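YlqD protein (Synechococcus sp. WH 8102, PDB 4DCI) is of unknown function but folds as a long two-helix hairpin beside a small mixed beta-sheet and assembles with three further copies of itself. Local coordinates at residues Thr17-Val22 with Ile111-Gln116; Pro24-Glu29 with Arg104-Asp109; Asp57-Gln62 with Glu73-Ile78; Lys13-Val18 with Glu131-Ala136. All coordinates share one frame; numbering follows the deposited sequence.

Interaction 1: residues Thr17-Val22 with Ile111-Gln116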
loop_
_atom_site.group_PDB
_atom_site.type_symbol
_atom_site.label_atom_id
_atom_site.label_comp_id
_atom_site.label_asym_id
_atom_site.label_seq_id
_atom_site.Cartn_x
_atom_site.Cartn_y
_atom_site.Cartn_z
ATOM N N THR B 17 2.826 3.151 23.642
ATOM C CA THR B 17 1.409 3.161 23.951
ATOM C C THR B 17 1.047 4.456 24.657
ATOM O O THR B 17 1.732 4.882 25.581
ATOM C CB THR B 17 1.029 1.947 24.808
ATOM O OG1 THR B 17 1.274 0.753 24.057
ATOM C CG2 THR B 17 -0.440 2.000 25.216
ATOM N N VAL B 18 -0.023 5.089 24.203
ATOM C CA VAL B 18 -0.522 6.286 24.861
ATOM C C VAL B 18 -1.726 5.895 25.709
ATOM O O VAL B 18 -2.701 5.347 25.196
ATOM C CB VAL B 18 -0.926 7.373 23.841
ATOM C CG1 VAL B 18 -1.050 8.730 24.518
ATOM C CG2 VAL B 18 0.098 7.451 22.725
ATOM N N ARG B 19 -1.641 6.143 27.010
ATOM C CA ARG B 19 -2.789 5.977 27.900
ATOM C C ARG B 19 -3.284 7.357 28.345
ATOM O O ARG B 19 -2.479 8.257 28.565
ATOM C CB ARG B 19 -2.411 5.125 29.118
ATOM C CG ARG B 19 -2.064 3.682 28.789
ATOM C CD ARG B 19 -1.444 2.964 29.976
ATOM N NE ARG B 19 -0.747 1.752 29.545
ATOM C CZ ARG B 19 0.240 1.154 30.217
ATOM N NH1 ARG B 19 0.682 1.646 31.371
ATOM N NH2 ARG B 19 0.806 0.060 29.723
ATOM N N ALA B 20 -4.598 7.535 28.470
ATOM C CA ALA B 20 -5.153 8.819 28.924
ATOM C C ALA B 20 -5.788 8.729 30.296
ATOM O O ALA B 20 -6.478 7.757 30.623
ATOM C CB ALA B 20 -6.157 9.371 27.924
ATOM N N VAL B 21 -5.534 9.748 31.102
ATOM C CA VAL B 21 -6.238 9.921 32.361
ATOM C C VAL B 21 -7.626 10.441 32.005
ATOM O O VAL B 21 -7.759 11.363 31.183
ATOM C CB VAL B 21 -5.512 10.919 33.290
ATOM C CG1 VAL B 21 -6.254 11.079 34.607
ATOM C CG2 VAL B 21 -4.097 10.456 33.575
ATOM N N VAL B 22 -8.660 9.844 32.594
ATOM C CA VAL B 22 -10.017 10.296 32.301
ATOM C C VAL B 22 -10.296 11.666 32.936
ATOM O O VAL B 22 -10.307 11.820 34.167
ATOM C CB VAL B 22 -11.104 9.267 32.683
ATOM C CG1 VAL B 22 -12.481 9.801 32.299
ATOM C CG2 VAL B 22 -10.859 7.934 31.986
ATOM N N ILE B 111 -7.731 5.293 34.048
ATOM C CA ILE B 111 -6.714 5.356 33.001
ATOM C C ILE B 111 -7.031 4.409 31.852
ATOM O O ILE B 111 -7.286 3.226 32.070
ATOM C CB ILE B 111 -5.307 5.087 33.565
ATOM C CG1 ILE B 111 -4.870 6.272 34.432
ATOM C CG2 ILE B 111 -4.316 4.843 32.433
ATOM C CD1 ILE B 111 -3.597 6.051 35.221
ATOM N N VAL B 112 -7.009 4.940 30.630
ATOM C CA VAL B 112 -7.469 4.203 29.453
ATOM C C VAL B 112 -6.433 4.146 28.335
ATOM O O VAL B 112 -5.677 5.093 28.123
ATOM C CB VAL B 112 -8.752 4.833 28.873
ATOM C CG1 VAL B 112 -9.421 3.888 27.887
ATOM C CG2 VAL B 112 -9.720 5.161 29.981
ATOM N N GLU B 113 -6.423 3.027 27.616
ATOM C CA GLU B 113 -5.707 2.916 26.354
ATOM C C GLU B 113 -6.187 3.984 25.379
ATOM O O GLU B 113 -7.367 4.340 25.376
ATOM C CB GLU B 113 -5.976 1.552 25.743
ATOM C CG GLU B 113 -4.860 1.059 24.853
ATOM C CD GLU B 113 -3.774 0.360 25.640
ATOM O OE1 GLU B 113 -3.528 0.733 26.816
ATOM O OE2 GLU B 113 -3.169 -0.575 25.075
ATOM N N GLN B 114 -5.277 4.484 24.549
ATOM C CA GLN B 114 -5.620 5.501 23.560
ATOM C C GLN B 114 -4.572 5.517 22.455
ATOM O O GLN B 114 -3.870 6.515 22.265
ATOM C CB GLN B 114 -5.725 6.885 24.215
ATOM C CG GLN B 114 -6.519 7.922 23.424
ATOM C CD GLN B 114 -5.929 9.337 23.504
ATOM O OE1 GLN B 114 -5.715 9.885 24.590
ATOM N NE2 GLN B 114 -5.672 9.936 22.343
ATOM N N GLY B 115 -4.445 4.404 21.738
ATOM C CA GLY B 115 -3.574 4.346 20.561
ATOM C C GLY B 115 -2.073 4.277 20.798
ATOM O O GLY B 115 -1.613 4.165 21.937
ATOM N N GLN B 116 -1.324 4.364 19.696
ATOM C CA GLN B 116 0.118 4.105 19.649
ATOM C C GLN B 116 0.871 5.210 18.923
ATOM O O GLN B 116 0.318 5.868 18.052
ATOM C CB GLN B 116 0.374 2.821 18.873
ATOM C CG GLN B 116 -0.537 1.669 19.235
ATOM C CD GLN B 116 0.079 0.780 20.283
ATOM O OE1 GLN B 116 1.199 0.299 20.109
ATOM N NE2 GLN B 116 -0.647 0.546 21.375
#
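A20 and V112 form the central backbone pair, an antiparallel hydrogen-bonded one. A20 N gives to V112 O over 2.7 Å, and V112 N returns a bond to A20 O at 2.9 Å. R19 with E113 and V21 with I111 are the non-hydrogen-bonded pairs on either side. Toward Q116 the register slips by one residue: V18 N makes a nearly straight bond to G115 O (2.9 Å, 172°), while Q114 N reaches V18 O only by a weak, bent one. G115 has positive phi, a conformation that glycine accepts readily.

Polar side chains meet on the face of T17 and R19. Q116 NE2 bonds weakly to T17 OG1 at 3.3 Å, the two side chains lying side by side. The E113 carboxylate is at the edge of the R19 guanidinium with the planes only 10° apart, but R19 NE to E113 OE1 is 4.0 Å, too long for a salt bridge. E113 CG is anti to the backbone N, and a bend at chi2 (85°) turns the carboxylate toward T17; the two side chains cross at about a right angle, with E113 OE1 3.7 Å from T17 CG2.

V22 CG2 touches V112 CG2 at 3.6 Å, and I111 CG2 rests 3.8 Å from R19 CB. The Q114 amide oxygen lies by A20 CB. Two antiparallel strands interrupted by a beta bulge thus form one side of a four-stranded mixed sheet.

Interaction 2: residues Pro24-Glu29 with Arg104-Asp109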
loop_
_atom_site.group_PDB
_atom_site.type_symbol
_atom_site.label_atom_id
_atom_site.label_comp_id
_atom_site.label_asym_id
_atom_site.label_seq_id
_atom_site.Cartn_x
_atom_site.Cartn_y
_atom_site.Cartn_z
ATOM N N PRO B 24 -12.894 15.341 32.197
ATOM C CA PRO B 24 -14.121 15.701 31.501
ATOM C C PRO B 24 -13.836 16.167 30.070
ATOM O O PRO B 24 -14.524 15.741 29.147
ATOM C CB PRO B 24 -14.685 16.848 32.350
ATOM C CG PRO B 24 -14.028 16.706 33.684
ATOM C CD PRO B 24 -12.651 16.217 33.358
ATOM N N THR B 25 -12.821 17.006 29.883
ATOM C CA THR B 25 -12.442 17.445 28.542
ATOM C C THR B 25 -12.245 16.233 27.657
ATOM O O THR B 25 -12.680 16.216 26.510
ATOM C CB THR B 25 -11.147 18.276 28.542
ATOM O OG1 THR B 25 -11.399 19.556 29.133
ATOM C CG2 THR B 25 -10.632 18.484 27.123
ATOM N N TRP B 26 -11.612 15.207 28.208
ATOM C CA TRP B 26 -11.280 14.029 27.430
ATOM C C TRP B 26 -12.492 13.244 27.031
ATOM O O TRP B 26 -12.599 12.814 25.882
ATOM C CB TRP B 26 -10.288 13.154 28.180
ATOM C CG TRP B 26 -9.883 11.941 27.390
ATOM C CD1 TRP B 26 -8.849 11.835 26.461
ATOM C CD2 TRP B 26 -10.512 10.616 27.418
ATOM N NE1 TRP B 26 -8.793 10.568 25.938
ATOM C CE2 TRP B 26 -9.765 9.788 26.467
ATOM C CE3 TRP B 26 -11.576 10.053 28.112
ATOM C CZ2 TRP B 26 -10.084 8.458 26.242
ATOM C CZ3 TRP B 26 -11.889 8.709 27.875
ATOM C CH2 TRP B 26 -11.160 7.933 26.962
ATOM N N LYS B 27 -13.416 13.059 27.974
ATOM C CA LYS B 27 -14.648 12.308 27.725
ATOM C C LYS B 27 -15.484 12.899 26.578
ATOM O O LYS B 27 -15.940 12.156 25.713
ATOM C CB LYS B 27 -15.476 12.173 29.008
ATOM C CG LYS B 27 -16.690 11.267 28.861
ATOM C CD LYS B 27 -17.771 11.561 29.895
ATOM C CE LYS B 27 -17.532 10.815 31.201
ATOM N NZ LYS B 27 -17.451 9.337 31.020
ATOM N N GLU B 28 -15.670 14.219 26.567
ATOM C CA GLU B 28 -16.399 14.894 25.488
ATOM C C GLU B 28 -15.773 14.547 24.156
ATOM O O GLU B 28 -16.437 13.985 23.287
ATOM C CB GLU B 28 -16.369 16.414 25.650
ATOM C CG GLU B 28 -17.240 16.974 26.761
ATOM C CD GLU B 28 -16.695 18.281 27.316
ATOM O OE1 GLU B 28 -17.243 18.781 28.325
ATOM O OE2 GLU B 28 -15.709 18.810 26.751
ATOM N N GLU B 29 -14.488 14.877 24.016
ATOM C CA GLU B 29 -13.727 14.618 22.794
ATOM C C GLU B 29 -13.917 13.168 22.354
ATOM O O GLU B 29 -14.135 12.897 21.170
ATOM C CB GLU B 29 -12.237 14.911 22.998
ATOM C CG GLU B 29 -11.928 16.193 23.765
ATOM C CD GLU B 29 -11.458 17.343 22.890
ATOM O OE1 GLU B 29 -12.134 17.672 21.892
ATOM O OE2 GLU B 29 -10.407 17.934 23.215
ATOM N N ARG B 104 -18.764 6.125 27.940
ATOM C CA ARG B 104 -19.743 6.757 28.822
ATOM C C ARG B 104 -19.678 6.226 30.246
ATOM O O ARG B 104 -19.813 6.987 31.196
ATOM C CB ARG B 104 -21.152 6.580 28.267
ATOM C CG ARG B 104 -21.411 7.395 27.014
ATOM C CD ARG B 104 -22.761 7.061 26.411
ATOM N NE ARG B 104 -23.048 7.929 25.277
ATOM C CZ ARG B 104 -24.108 7.808 24.492
ATOM N NH1 ARG B 104 -24.994 6.847 24.709
ATOM N NH2 ARG B 104 -24.281 8.648 23.485
ATOM N N GLU B 105 -19.450 4.925 30.381
ATOM C CA GLU B 105 -19.402 4.270 31.679
ATOM C C GLU B 105 -18.061 4.464 32.420
ATOM O O GLU B 105 -17.790 3.777 33.409
ATOM C CB GLU B 105 -19.699 2.785 31.489
ATOM C CG GLU B 105 -20.228 2.074 32.722
ATOM C CD GLU B 105 -19.924 0.587 32.695
ATOM O OE1 GLU B 105 -18.948 0.190 32.017
ATOM O OE2 GLU B 105 -20.658 -0.184 33.353
ATOM N N LEU B 106 -17.230 5.397 31.950
ATOM C CA LEU B 106 -15.938 5.687 32.594
ATOM C C LEU B 106 -16.019 6.784 33.653
ATOM O O LEU B 106 -16.740 7.772 33.486
ATOM C CB LEU B 106 -14.876 6.084 31.566
ATOM C CG LEU B 106 -14.210 5.025 30.685
ATOM C CD1 LEU B 106 -13.226 5.707 29.745
ATOM C CD2 LEU B 106 -13.511 3.949 31.509
ATOM N N GLU B 107 -15.249 6.606 34.727
ATOM C CA GLU B 107 -15.168 7.576 35.820
ATOM C C GLU B 107 -13.911 8.427 35.702
ATOM O O GLU B 107 -12.920 8.000 35.106
ATOM C CB GLU B 107 -15.190 6.861 37.171
ATOM C CG GLU B 107 -16.548 6.292 37.554
ATOM C CD GLU B 107 -16.442 5.013 38.368
ATOM O OE1 GLU B 107 -15.432 4.285 38.224
ATOM O OE2 GLU B 107 -17.378 4.726 39.144
HETATM N N MSE B 108 -13.963 9.631 36.271
HETATM C CA MSE B 108 -12.805 10.524 36.321
HETATM C C MSE B 108 -11.611 9.841 36.981
HETATM O O MSE B 108 -11.774 9.021 37.895
HETATM C CB MSE B 108 -13.139 11.811 37.086
HETATM C CG MSE B 108 -14.267 12.650 36.506
HETATM SE SE MSE B 108 -14.008 13.119 34.637
HETATM C CE MSE B 108 -15.211 11.824 33.835
ATOM N N ASP B 109 -10.417 10.175 36.499
ATOM C CA ASP B 109 -9.155 9.663 37.057
ATOM C C ASP B 109 -8.873 8.172 36.802
ATOM O O ASP B 109 -7.862 7.637 37.267
ATOM C CB ASP B 109 -9.034 10.004 38.548
ATOM C CG ASP B 109 -8.985 11.497 38.802
ATOM O OD1 ASP B 109 -8.457 12.236 37.943
ATOM O OD2 ASP B 109 -9.473 11.936 39.864
#
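K27 reaches from the first turn of helix 24-60 to the chain leaving helix 69-104, joining the two legs of the predicted coiled-coil hairpin at its base. Its CG lies anti to the backbone N (chi1 -173°), which sends the chain out toward residues 104-108; bends at chi3 (-86°) and chi4 then bring the ammonium group to two carbonyls. K27 NZ bonds to L106 O at 3.0 Å, approaching 25° out of the carbonyl plane, and more weakly to R104 O at 3.3 Å. E105 is the first residue to leave helical geometry, so the lysine charge sits by the C-terminal end of the helix, where it would be expected to offset the partial negative charge of the helix end.

Apolar contacts flank these bonds. L106 points its CD1 at the edge of the W26 indole, near the ring plane, 3.8 Å from W26 CZ3; the ring is thus met at its six-membered rim and not over a face. W26 NE1, on the other ring, bonds weakly to Q114 OE1 of strand 111-123, while L106 also packs on V22.

M108, a selenomethionine, leaves its backbone alongside the helix, and bends at chi2 and chi3 bring its end in against it. Its methyl CE meets K27 CE at 3.7 Å, the chains crossing at about a right angle, and its SE lies 3.6 Å from P24 CD.

Interaction 3: residues Asp57-Gln62 with Glu73-Ile78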
loop_
_atom_site.group_PDB
_atom_site.type_symbol
_atom_site.label_atom_id
_atom_site.label_comp_id
_atom_site.label_asym_id
_atom_site.label_seq_id
_atom_site.Cartn_x
_atom_site.Cartn_y
_atom_site.Cartn_z
ATOM N N ASP B 57 -30.797 -1.420 -11.442
ATOM C CA ASP B 57 -31.742 -0.923 -12.445
ATOM C C ASP B 57 -31.126 -0.726 -13.832
ATOM O O ASP B 57 -31.802 -0.920 -14.842
ATOM C CB ASP B 57 -32.402 0.369 -11.969
ATOM C CG ASP B 57 -33.394 0.137 -10.849
ATOM O OD1 ASP B 57 -33.258 -0.867 -10.119
ATOM O OD2 ASP B 57 -34.314 0.963 -10.696
ATOM N N GLN B 58 -29.848 -0.342 -13.867
ATOM C CA GLN B 58 -29.104 -0.170 -15.118
ATOM C C GLN B 58 -28.938 -1.499 -15.842
ATOM O O GLN B 58 -29.210 -1.604 -17.037
ATOM C CB GLN B 58 -27.717 0.425 -14.855
ATOM C CG GLN B 58 -27.702 1.858 -14.346
ATOM C CD GLN B 58 -26.291 2.367 -14.103
ATOM O OE1 GLN B 58 -25.529 2.594 -15.042
ATOM N NE2 GLN B 58 -25.939 2.553 -12.838
ATOM N N VAL B 59 -28.488 -2.504 -15.094
ATOM C CA VAL B 59 -28.207 -3.843 -15.615
ATOM C C VAL B 59 -29.458 -4.509 -16.195
ATOM O O VAL B 59 -29.380 -5.206 -17.207
ATOM C CB VAL B 59 -27.534 -4.729 -14.534
ATOM C CG1 VAL B 59 -27.528 -6.199 -14.926
ATOM C CG2 VAL B 59 -26.111 -4.258 -14.274
ATOM N N ARG B 60 -30.606 -4.275 -15.565
ATOM C CA ARG B 60 -31.886 -4.793 -16.050
ATOM C C ARG B 60 -32.192 -4.306 -17.468
ATOM O O ARG B 60 -32.727 -5.055 -18.284
ATOM C CB ARG B 60 -33.019 -4.406 -15.096
ATOM C CG ARG B 60 -32.928 -5.041 -13.715
ATOM C CD ARG B 60 -33.829 -6.258 -13.575
ATOM N NE ARG B 60 -33.471 -7.077 -12.416
ATOM C CZ ARG B 60 -33.866 -6.845 -11.166
ATOM N NH1 ARG B 60 -33.478 -7.660 -10.197
ATOM N NH2 ARG B 60 -34.641 -5.806 -10.878
ATOM N N ARG B 61 -31.833 -3.056 -17.755
ATOM C CA ARG B 61 -32.015 -2.467 -19.081
ATOM C C ARG B 61 -31.026 -2.990 -20.132
ATOM O O ARG B 61 -30.547 -2.228 -20.973
ATOM C CB ARG B 61 -31.929 -0.942 -18.995
ATOM C CG ARG B 61 -33.270 -0.245 -18.883
ATOM C CD ARG B 61 -33.101 1.250 -19.072
ATOM N NE ARG B 61 -34.327 1.869 -19.563
ATOM C CZ ARG B 61 -35.307 2.325 -18.788
ATOM N NH1 ARG B 61 -35.218 2.241 -17.466
ATOM N NH2 ARG B 61 -36.382 2.870 -19.339
ATOM N N GLN B 62 -30.721 -4.284 -20.079
ATOM C CA GLN B 62 -29.874 -4.927 -21.083
ATOM C C GLN B 62 -30.692 -5.874 -21.944
ATOM O O GLN B 62 -30.471 -5.979 -23.151
ATOM C CB GLN B 62 -28.743 -5.711 -20.426
ATOM C CG GLN B 62 -27.528 -4.890 -20.038
ATOM C CD GLN B 62 -26.469 -5.727 -19.342
ATOM O OE1 GLN B 62 -26.377 -6.936 -19.551
ATOM N NE2 GLN B 62 -25.663 -5.085 -18.507
ATOM N N GLU B 73 -27.339 -13.179 -13.087
ATOM C CA GLU B 73 -26.101 -13.477 -12.366
ATOM C C GLU B 73 -25.401 -12.191 -11.909
ATOM O O GLU B 73 -24.860 -12.131 -10.800
ATOM C CB GLU B 73 -25.175 -14.387 -13.201
ATOM C CG GLU B 73 -23.954 -13.723 -13.834
ATOM C CD GLU B 73 -22.633 -14.265 -13.304
ATOM O OE1 GLU B 73 -22.266 -15.400 -13.670
ATOM O OE2 GLU B 73 -21.944 -13.555 -12.548
ATOM N N GLN B 74 -25.425 -11.167 -12.760
ATOM C CA GLN B 74 -24.840 -9.877 -12.413
ATOM C C GLN B 74 -25.540 -9.315 -11.183
ATOM O O GLN B 74 -24.887 -8.912 -10.223
ATOM C CB GLN B 74 -24.964 -8.883 -13.562
ATOM C CG GLN B 74 -24.210 -9.242 -14.827
ATOM C CD GLN B 74 -24.478 -8.242 -15.933
ATOM O OE1 GLN B 74 -24.032 -7.096 -15.866
ATOM N NE2 GLN B 74 -25.221 -8.666 -16.955
ATOM N N VAL B 75 -26.871 -9.306 -11.221
ATOM C CA VAL B 75 -27.686 -8.860 -10.095
ATOM C C VAL B 75 -27.268 -9.610 -8.823
ATOM O O VAL B 75 -26.921 -8.988 -7.813
ATOM C CB VAL B 75 -29.198 -9.021 -10.394
ATOM C CG1 VAL B 75 -30.037 -8.735 -9.161
ATOM C CG2 VAL B 75 -29.619 -8.098 -11.527
ATOM N N ALA B 76 -27.260 -10.940 -8.889
ATOM C CA ALA B 76 -26.833 -11.757 -7.754
ATOM C C ALA B 76 -25.472 -11.306 -7.236
ATOM O O ALA B 76 -25.290 -11.186 -6.027
ATOM C CB ALA B 76 -26.809 -13.234 -8.115
ATOM N N ASN B 77 -24.536 -11.040 -8.151
ATOM C CA ASN B 77 -23.218 -10.511 -7.791
ATOM C C ASN B 77 -23.285 -9.139 -7.122
ATOM O O ASN B 77 -22.624 -8.914 -6.100
ATOM C CB ASN B 77 -22.297 -10.445 -9.009
ATOM C CG ASN B 77 -21.807 -11.806 -9.447
ATOM O OD1 ASN B 77 -21.444 -12.648 -8.628
ATOM N ND2 ASN B 77 -21.784 -12.024 -10.750
ATOM N N ILE B 78 -24.074 -8.228 -7.699
ATOM C CA ILE B 78 -24.310 -6.919 -7.092
ATOM C C ILE B 78 -24.755 -7.117 -5.643
ATOM O O ILE B 78 -24.096 -6.659 -4.710
ATOM C CB ILE B 78 -25.397 -6.100 -7.841
ATOM C CG1 ILE B 78 -25.063 -5.920 -9.330
ATOM C CG2 ILE B 78 -25.632 -4.757 -7.157
ATOM C CD1 ILE B 78 -23.719 -5.284 -9.627
#
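V59 and V75 mark the closest backbone approach, with CA atoms 7.5 Å apart, where helix 69-104 runs back antiparallel to helix 24-60. The contact therefore lies near the tip of the predicted coiled-coil hairpin, far from the sheet.

V59 points at the opposite helix, and across this contact its methyls meet chiefly the Q74 side chain. V59 CG1 lies 3.7 Å from Q74 OE1 and 3.8 Å from Q74 CD, and CG2 is only slightly farther from the same oxygen. V59 and V75 themselves are in looser contact, CG1 to CG2 at 4.4 Å. Q74 is extended beyond CG, which carries its amide past V59 to Q62, further along the chain. The two glutamines come from opposite directions with amide planes 34° apart, and Q74 NE2 gives a straight but weak bond to Q62 OE1 (3.3 Å, 166°). Q74 NE2 also bonds weakly to R70 O of its own helix. Were Q74 shortened to an alanine, Q62 OE1 would probably lose this donor and the V59 methyls the amide that lies against them.

Other copies close round this tip: V59 packs on Q80 and Q62 on A76 of the second subunit, while V55 of the third touches A76 and N77. Within the chain V59 and Q62 also rest on V71. On the flank of the pair, R60 bends at chi2 (-99°) and crosses V75 at about a right angle, its NH1 coming obliquely to within 3.8 Å of V75 CG1.

Interaction 4: residues Lys13-Val18 with Glu131-Ala136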
loop_
_atom_site.group_PDB
_atom_site.type_symbol
_atom_site.label_atom_id
_atom_site.label_comp_id
_atom_site.label_asym_id
_atom_site.label_seq_id
_atom_site.Cartn_x
_atom_site.Cartn_y
_atom_site.Cartn_z
ATOM N N LYS B 13 13.207 0.395 15.738
ATOM C CA LYS B 13 11.949 1.103 15.799
ATOM C C LYS B 13 10.937 0.319 16.646
ATOM O O LYS B 13 10.818 -0.892 16.507
ATOM C CB LYS B 13 11.454 1.300 14.379
ATOM C CG LYS B 13 9.980 1.624 14.268
ATOM C CD LYS B 13 9.500 1.390 12.850
ATOM C CE LYS B 13 7.990 1.341 12.774
ATOM N NZ LYS B 13 7.615 1.057 11.364
ATOM N N ARG B 14 10.207 1.010 17.518
ATOM C CA ARG B 14 9.259 0.359 18.436
ATOM C C ARG B 14 8.038 1.242 18.684
ATOM O O ARG B 14 8.147 2.465 18.703
ATOM C CB ARG B 14 9.914 0.128 19.796
ATOM C CG ARG B 14 10.001 1.443 20.551
ATOM C CD ARG B 14 10.213 1.309 22.027
ATOM N NE ARG B 14 10.725 2.576 22.520
ATOM C CZ ARG B 14 11.254 2.753 23.719
ATOM N NH1 ARG B 14 11.349 1.740 24.572
ATOM N NH2 ARG B 14 11.696 3.950 24.060
ATOM N N PRO B 15 6.880 0.625 18.950
ATOM C CA PRO B 15 5.697 1.419 19.233
ATOM C C PRO B 15 5.686 1.931 20.681
ATOM O O PRO B 15 6.273 1.303 21.566
ATOM C CB PRO B 15 4.584 0.405 19.031
ATOM C CG PRO B 15 5.182 -0.886 19.505
ATOM C CD PRO B 15 6.642 -0.814 19.179
ATOM N N ILE B 16 5.033 3.065 20.910
ATOM C CA ILE B 16 4.777 3.565 22.260
ATOM C C ILE B 16 3.268 3.588 22.470
ATOM O O ILE B 16 2.513 3.981 21.580
ATOM C CB ILE B 16 5.368 4.980 22.484
ATOM C CG1 ILE B 16 6.894 4.959 22.421
ATOM C CG2 ILE B 16 4.955 5.565 23.825
ATOM C CD1 ILE B 16 7.555 3.874 23.249
ATOM N N THR B 17 2.826 3.151 23.642
ATOM C CA THR B 17 1.409 3.161 23.951
ATOM C C THR B 17 1.047 4.456 24.657
ATOM O O THR B 17 1.732 4.882 25.581
ATOM C CB THR B 17 1.029 1.947 24.808
ATOM O OG1 THR B 17 1.274 0.753 24.057
ATOM C CG2 THR B 17 -0.440 2.000 25.216
ATOM N N VAL B 18 -0.023 5.089 24.203
ATOM C CA VAL B 18 -0.522 6.286 24.861
ATOM C C VAL B 18 -1.726 5.895 25.709
ATOM O O VAL B 18 -2.701 5.347 25.196
ATOM C CB VAL B 18 -0.926 7.373 23.841
ATOM C CG1 VAL B 18 -1.050 8.730 24.518
ATOM C CG2 VAL B 18 0.098 7.451 22.725
ATOM N N GLU B 131 10.241 -6.516 26.140
ATOM C CA GLU B 131 9.972 -5.465 27.105
ATOM C C GLU B 131 10.245 -4.093 26.498
ATOM O O GLU B 131 9.580 -3.120 26.838
ATOM C CB GLU B 131 10.781 -5.699 28.374
ATOM C CG GLU B 131 10.590 -7.111 28.903
ATOM C CD GLU B 131 10.908 -7.272 30.374
ATOM O OE1 GLU B 131 12.010 -6.861 30.813
ATOM O OE2 GLU B 131 10.049 -7.837 31.093
ATOM N N LYS B 132 11.210 -4.029 25.583
ATOM C CA LYS B 132 11.470 -2.828 24.780
ATOM C C LYS B 132 10.251 -2.364 23.966
ATOM O O LYS B 132 10.091 -1.174 23.717
ATOM C CB LYS B 132 12.638 -3.062 23.815
ATOM C CG LYS B 132 13.984 -3.343 24.467
ATOM C CD LYS B 132 14.634 -2.077 24.996
ATOM C CE LYS B 132 15.983 -2.380 25.625
ATOM N NZ LYS B 132 16.484 -1.241 26.444
HETATM N N MSE B 133 9.406 -3.306 23.551
HETATM C CA MSE B 133 8.203 -2.997 22.772
HETATM C C MSE B 133 7.003 -2.657 23.672
HETATM O O MSE B 133 5.859 -2.673 23.217
HETATM C CB MSE B 133 7.825 -4.180 21.863
HETATM C CG MSE B 133 8.992 -4.890 21.202
HETATM SE SE MSE B 133 9.764 -3.921 19.695
HETATM C CE MSE B 133 8.472 -4.487 18.348
ATOM N N GLN B 134 7.246 -2.358 24.944
ATOM C CA GLN B 134 6.138 -2.280 25.883
ATOM C C GLN B 134 6.124 -1.030 26.741
ATOM O O GLN B 134 5.501 -1.002 27.811
ATOM C CB GLN B 134 6.096 -3.533 26.759
ATOM C CG GLN B 134 5.925 -4.799 25.945
ATOM C CD GLN B 134 5.471 -5.986 26.766
ATOM O OE1 GLN B 134 5.999 -6.265 27.845
ATOM N NE2 GLN B 134 4.491 -6.705 26.241
ATOM N N VAL B 135 6.801 0.008 26.275
ATOM C CA VAL B 135 6.764 1.281 26.970
ATOM C C VAL B 135 5.437 2.011 26.702
ATOM O O VAL B 135 4.929 2.013 25.576
ATOM C CB VAL B 135 7.978 2.135 26.582
ATOM C CG1 VAL B 135 7.829 3.558 27.080
ATOM C CG2 VAL B 135 9.241 1.517 27.161
ATOM N N ALA B 136 4.865 2.601 27.749
ATOM C CA ALA B 136 3.662 3.428 27.609
ATOM C C ALA B 136 3.826 4.771 28.305
ATOM O O ALA B 136 4.576 4.878 29.271
ATOM C CB ALA B 136 2.441 2.704 28.148
#
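R14 extends from strand 10-21 over V135 to the backbone of K132. Its CG takes the crowded position between the backbone N and the carbonyl carbon (chi1 75°), and the straight chain beyond it lays the guanidinium along the 132-135 turn. R14 NH1 gives a straight bond to K132 O (3.3 Å, 175°); the oxygen lies in the guanidinium plane and receives the proton on a lone pair. V135 covers one face of the same group, its CB 3.9 Å from R14 NH1. With a leucine in place of R14, K132 O would probably lose its side-chain donor and V135 the flat group laid against it.

V135, the second large contributor, points its side chain at the strand. Its CB meets I16 CD1 at 3.8 Å, the two side chains lying side by side and pointing the same way. Its carbonyl accepts T17 N at 3.1 Å and begins the parallel pairing in which A136 CB lies 3.7 Å from T17 CB.

M133, a selenomethionine, bends at chi2 and chi3 beside the strand. Its SE is 4.1 Å from R14 CB and its CE touches P15 CD at 4.2 Å.

Here the short helix 129-132 gives way to strand 136-140, which pairs in parallel with strand 10-21. Strand 111-123 borders strand 10-21 on its other edge, with S119 bonding weakly to R14 NE, and L10 of the second subunit packs on R14 and V135.

Overall arrangement
From the N terminus, strand 10-21 serves two contacts in turn: its residues 13-18 meet 131-136 in interaction 4, and 17-22 meet 111-116 in interaction 1, with T17 and V18 common to both. These two bring together three strands of the sheet and close the longest loops. Nested within both is interaction 2, at the base of the helical hairpin, which touches interaction 1 where V22 O probably bonds to D109 N. Innermost is interaction 3, closing a short loop at the far end of the same two helices, its centre about 49 Å from that of interaction 2. The hairpin is therefore one long insertion between two adjacent strands, tied at its base and tip.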